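Local coordinates for protein Cas6b (Methanococcus maripaludis, PDB 4Z7K) that probably cleaves CRISPR precursor RNA as a Cas6-family endoribonuclease, processing a repeat that lacks a stem-loop, at residues Y5-I13 against L74-L85. Residues are numbered along the deposited sequence; the frame is centred on the assembly and turned at random.
Sequences YMHISYPNI and LESKRIFFEKEL
Tyr-10 OH donates a hydrogen bond to Ile-79 O over 2.9 Å, the one such bond joining residues 5-13 to residues 74-85. The donor stands above the carbonyl plane, 38° out of it, with a C=O...donor angle of 142°, so the hydroxyl is not seated on a lone pair. The contact belongs to the N-terminal RAMP-type, ferredoxin-like domain of Cas6b: strand 2-9, an inner strand of the antiparallel sheet, is packed against the end of helix 67-76 and the loop that leaves it. Evidence for the packing is the alternation along the strand, where Met-6 and Ile-8 both direct CB at residues 74-85 while His-7 directs CB away, its ring meeting that of Tyr-201.

The chain of Met-6 starts with CG anti to the backbone N (chi1 -176°) and bends at chi3, which carries Met-6 CE to Leu-74 CD2 at 3.5 Å. Ile-8 meets the same leucine tip to tip, Ile-8 CD1 lying 3.6 Å from Leu-74 CG. Ile-8 CD1 also comes to the edge of the Phe-80 ring, near its plane, 4.1 Å from Phe-80 CD2, and Val-99 of strand 98-109 touches both Ile-8 and Phe-80.

Beyond the strand, Leu-85 CD1 lies in the plane of the Tyr-10 ring at its edge, 3.8 Å from Tyr-10 CD2. A phenylalanine in place of Tyr-10 would probably keep this edge contact but leave Ile-79 O without its hydroxyl donor, and the loop less firmly tied to the sheet. Glu-82 offers the hydroxyl only its aliphatic part, whereas its carboxylate bonds through OE2 to Tyr-26 OH. At the last residue of the type I beta turn from Tyr-10 to Ile-13, Ile-13 CD1 approaches Leu-85 CD2 at 4.2 Å.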
loop_
_atom_site.group_PDB
_atom_site.type_symbol
_atom_site.label_atom_id
_atom_site.label_comp_id
_atom_site.label_asym_id
_atom_site.label_seq_id
_atom_site.Cartn_x
_atom_site.Cartn_y
_atom_site.Cartn_z
ATOM N N TYR B 5 -28.594 11.030 -11.444
ATOM C CA TYR B 5 -27.708 11.667 -10.476
ATOM C C TYR B 5 -28.317 12.855 -9.775
ATOM O O TYR B 5 -29.327 13.398 -10.224
ATOM C CB TYR B 5 -26.397 12.121 -11.167
ATOM C CG TYR B 5 -26.489 13.305 -12.161
ATOM C CD1 TYR B 5 -26.583 14.632 -11.720
ATOM C CD2 TYR B 5 -26.411 13.090 -13.543
ATOM C CE1 TYR B 5 -26.644 15.704 -12.629
ATOM C CE2 TYR B 5 -26.470 14.154 -14.458
ATOM C CZ TYR B 5 -26.583 15.455 -13.998
ATOM O OH TYR B 5 -26.640 16.495 -14.914
ATOM N N MET B 6 -27.687 13.245 -8.664
ATOM C CA MET B 6 -28.068 14.458 -7.944
ATOM C C MET B 6 -26.852 15.058 -7.203
ATOM O O MET B 6 -26.278 14.406 -6.313
ATOM C CB MET B 6 -29.217 14.166 -6.970
ATOM C CG MET B 6 -29.754 15.406 -6.244
ATOM S SD MET B 6 -31.376 15.176 -5.450
ATOM C CE MET B 6 -30.886 14.457 -3.887
ATOM N N HIS B 7 -26.495 16.303 -7.563
ATOM C CA HIS B 7 -25.482 17.102 -6.852
ATOM C C HIS B 7 -26.137 17.952 -5.785
ATOM O O HIS B 7 -27.195 18.540 -6.020
ATOM C CB HIS B 7 -24.701 18.055 -7.774
ATOM C CG HIS B 7 -24.331 17.488 -9.110
ATOM N ND1 HIS B 7 -24.408 16.147 -9.412
ATOM C CD2 HIS B 7 -23.878 18.103 -10.229
ATOM C CE1 HIS B 7 -24.008 15.958 -10.659
ATOM N NE2 HIS B 7 -23.690 17.129 -11.179
ATOM N N ILE B 8 -25.481 18.056 -4.634
ATOM C CA ILE B 8 -25.898 18.983 -3.582
ATOM C C ILE B 8 -24.772 19.912 -3.165
ATOM O O ILE B 8 -23.719 19.455 -2.733
ATOM C CB ILE B 8 -26.391 18.214 -2.348
ATOM C CG1 ILE B 8 -27.821 17.728 -2.568
ATOM C CG2 ILE B 8 -26.318 19.078 -1.110
ATOM C CD1 ILE B 8 -28.264 16.717 -1.546
ATOM N N SER B 9 -24.993 21.216 -3.251
ATOM C CA SER B 9 -23.908 22.138 -2.980
ATOM C C SER B 9 -24.323 23.199 -1.969
ATOM O O SER B 9 -25.455 23.675 -2.014
ATOM C CB SER B 9 -23.451 22.795 -4.286
ATOM O OG SER B 9 -22.102 23.250 -4.206
ATOM N N TYR B 10 -23.413 23.581 -1.072
ATOM C CA TYR B 10 -23.704 24.617 -0.078
ATOM C C TYR B 10 -22.770 25.792 -0.351
ATOM O O TYR B 10 -21.696 25.849 0.238
ATOM C CB TYR B 10 -23.504 24.124 1.373
ATOM C CG TYR B 10 -24.279 22.888 1.790
ATOM C CD1 TYR B 10 -25.541 22.630 1.290
ATOM C CD2 TYR B 10 -23.750 21.986 2.712
ATOM C CE1 TYR B 10 -26.252 21.496 1.674
ATOM C CE2 TYR B 10 -24.452 20.843 3.102
ATOM C CZ TYR B 10 -25.705 20.608 2.581
ATOM O OH TYR B 10 -26.428 19.491 2.953
ATOM N N PRO B 11 -23.182 26.747 -1.213
ATOM C CA PRO B 11 -22.247 27.762 -1.713
ATOM C C PRO B 11 -21.734 28.741 -0.671
ATOM O O PRO B 11 -20.637 29.230 -0.853
ATOM C CB PRO B 11 -23.063 28.508 -2.773
ATOM C CG PRO B 11 -24.186 27.628 -3.098
ATOM C CD PRO B 11 -24.504 26.896 -1.833
ATOM N N ASN B 12 -22.463 28.998 0.402
ATOM C CA ASN B 12 -22.076 30.058 1.338
ATOM C C ASN B 12 -20.995 29.599 2.317
ATOM O O ASN B 12 -20.324 30.400 2.961
ATOM C CB ASN B 12 -23.306 30.565 2.111
ATOM C CG ASN B 12 -23.894 29.506 3.071
ATOM O OD1 ASN B 12 -24.715 28.668 2.673
ATOM N ND2 ASN B 12 -23.490 29.563 4.340
ATOM N N ILE B 13 -20.835 28.292 2.426
ATOM C CA ILE B 13 -19.791 27.733 3.263
ATOM C C ILE B 13 -18.493 27.521 2.492
ATOM O O ILE B 13 -18.483 26.777 1.520
ATOM C CB ILE B 13 -20.250 26.388 3.838
ATOM C CG1 ILE B 13 -21.679 26.503 4.358
ATOM C CG2 ILE B 13 -19.298 25.914 4.911
ATOM C CD1 ILE B 13 -22.139 25.287 5.137
ATOM N N LEU B 74 -30.420 10.195 -0.407
ATOM C CA LEU B 74 -30.177 11.638 -0.410
ATOM C C LEU B 74 -31.505 12.365 -0.178
ATOM O O LEU B 74 -31.542 13.357 0.540
ATOM C CB LEU B 74 -29.490 12.073 -1.712
ATOM C CG LEU B 74 -28.376 13.108 -1.573
ATOM C CD1 LEU B 74 -27.317 12.639 -0.575
ATOM C CD2 LEU B 74 -27.744 13.342 -2.925
ATOM N N GLU B 75 -32.565 11.908 -0.851
ATOM C CA GLU B 75 -33.909 12.438 -0.644
ATOM C C GLU B 75 -34.563 11.903 0.639
ATOM O O GLU B 75 -35.085 12.688 1.438
ATOM C CB GLU B 75 -34.820 12.085 -1.834
ATOM C CG GLU B 75 -34.182 12.070 -3.220
ATOM C CD GLU B 75 -35.198 11.701 -4.295
ATOM O OE1 GLU B 75 -36.307 11.259 -3.910
ATOM O OE2 GLU B 75 -34.910 11.865 -5.507
ATOM N N SER B 76 -34.450 10.591 0.872
ATOM C CA SER B 76 -35.161 9.927 1.981
ATOM C C SER B 76 -34.803 10.606 3.282
ATOM O O SER B 76 -35.695 11.001 4.050
ATOM C CB SER B 76 -34.856 8.425 2.065
ATOM O OG SER B 76 -33.621 8.166 2.718
ATOM N N LYS B 77 -33.514 10.760 3.543
ATOM C CA LYS B 77 -33.191 11.581 4.667
ATOM C C LYS B 77 -32.964 12.903 3.955
ATOM O O LYS B 77 -32.220 12.961 2.999
ATOM C CB LYS B 77 -31.978 11.104 5.446
ATOM C CG LYS B 77 -31.597 12.063 6.575
ATOM C CD LYS B 77 -32.778 12.856 7.165
ATOM C CE LYS B 77 -32.574 13.254 8.629
ATOM N NZ LYS B 77 -32.685 12.107 9.590
ATOM N N ARG B 78 -33.628 13.950 4.423
ATOM C CA ARG B 78 -33.629 15.253 3.783
ATOM C C ARG B 78 -32.353 15.989 4.086
ATOM O O ARG B 78 -32.277 16.754 5.041
ATOM C CB ARG B 78 -34.865 16.048 4.218
ATOM C CG ARG B 78 -35.915 15.153 4.863
ATOM C CD ARG B 78 -37.210 15.850 5.239
ATOM N NE ARG B 78 -38.288 14.859 5.314
ATOM C CZ ARG B 78 -39.588 15.122 5.182
ATOM N NH1 ARG B 78 -39.994 16.366 4.969
ATOM N NH2 ARG B 78 -40.483 14.142 5.281
ATOM N N ILE B 79 -31.312 15.618 3.351
ATOM C CA ILE B 79 -29.985 16.247 3.411
ATOM C C ILE B 79 -29.951 17.679 2.797
ATOM O O ILE B 79 -29.165 18.541 3.222
ATOM C CB ILE B 79 -28.957 15.330 2.751
ATOM C CG1 ILE B 79 -28.942 14.017 3.521
ATOM C CG2 ILE B 79 -27.564 15.954 2.777
ATOM C CD1 ILE B 79 -28.376 12.890 2.754
ATOM N N PHE B 80 -30.760 17.937 1.773
ATOM C CA PHE B 80 -30.659 19.239 1.133
ATOM C C PHE B 80 -31.302 20.318 2.013
ATOM O O PHE B 80 -30.954 21.496 1.900
ATOM C CB PHE B 80 -31.247 19.231 -0.272
ATOM C CG PHE B 80 -32.429 18.349 -0.444
ATOM C CD1 PHE B 80 -33.706 18.851 -0.330
ATOM C CD2 PHE B 80 -32.262 17.024 -0.804
ATOM C CE1 PHE B 80 -34.802 18.031 -0.521
ATOM C CE2 PHE B 80 -33.345 16.205 -0.993
ATOM C CZ PHE B 80 -34.619 16.707 -0.854
ATOM N N PHE B 81 -32.258 19.941 2.862
ATOM C CA PHE B 81 -32.650 20.851 3.932
ATOM C C PHE B 81 -31.882 20.457 5.166
ATOM O O PHE B 81 -32.460 19.888 6.073
ATOM C CB PHE B 81 -34.139 20.741 4.259
ATOM C CG PHE B 81 -35.030 20.741 3.068
ATOM C CD1 PHE B 81 -35.908 19.693 2.850
ATOM C CD2 PHE B 81 -34.994 21.784 2.160
ATOM C CE1 PHE B 81 -36.743 19.684 1.749
ATOM C CE2 PHE B 81 -35.825 21.785 1.053
ATOM C CZ PHE B 81 -36.706 20.730 0.850
ATOM N N GLU B 82 -30.613 20.804 5.267
ATOM C CA GLU B 82 -29.862 20.293 6.399
ATOM C C GLU B 82 -29.479 21.373 7.362
ATOM O O GLU B 82 -29.139 22.481 6.961
ATOM C CB GLU B 82 -28.582 19.619 5.901
ATOM C CG GLU B 82 -27.496 19.268 6.941
ATOM C CD GLU B 82 -27.721 17.982 7.723
ATOM O OE1 GLU B 82 -28.657 17.216 7.389
ATOM O OE2 GLU B 82 -26.926 17.726 8.658
ATOM N N LYS B 83 -29.586 21.080 8.643
ATOM C CA LYS B 83 -29.161 22.047 9.637
ATOM C C LYS B 83 -27.641 22.027 9.738
ATOM O O LYS B 83 -27.015 21.055 9.312
ATOM C CB LYS B 83 -29.820 21.809 10.999
ATOM C CG LYS B 83 -31.331 21.876 10.928
ATOM C CD LYS B 83 -31.728 23.051 10.033
ATOM C CE LYS B 83 -33.217 23.371 10.100
ATOM N NZ LYS B 83 -33.619 24.437 9.126
ATOM N N GLU B 84 -27.071 23.089 10.300
ATOM C CA GLU B 84 -25.622 23.302 10.444
ATOM C C GLU B 84 -24.577 22.216 10.164
ATOM O O GLU B 84 -24.719 21.088 10.608
ATOM C CB GLU B 84 -25.455 23.646 11.939
ATOM C CG GLU B 84 -24.089 24.003 12.537
ATOM C CD GLU B 84 -24.019 23.475 13.998
ATOM O OE1 GLU B 84 -25.059 22.968 14.494
ATOM O OE2 GLU B 84 -22.964 23.587 14.668
ATOM N N LEU B 85 -23.532 22.545 9.417
ATOM C CA LEU B 85 -22.535 21.536 9.102
ATOM C C LEU B 85 -21.303 21.888 9.981
ATOM O O LEU B 85 -21.052 23.073 10.201
ATOM C CB LEU B 85 -22.245 21.476 7.602
ATOM C CG LEU B 85 -20.913 21.219 6.903
ATOM C CD1 LEU B 85 -21.246 21.018 5.448
ATOM C CD2 LEU B 85 -19.906 22.348 7.073
#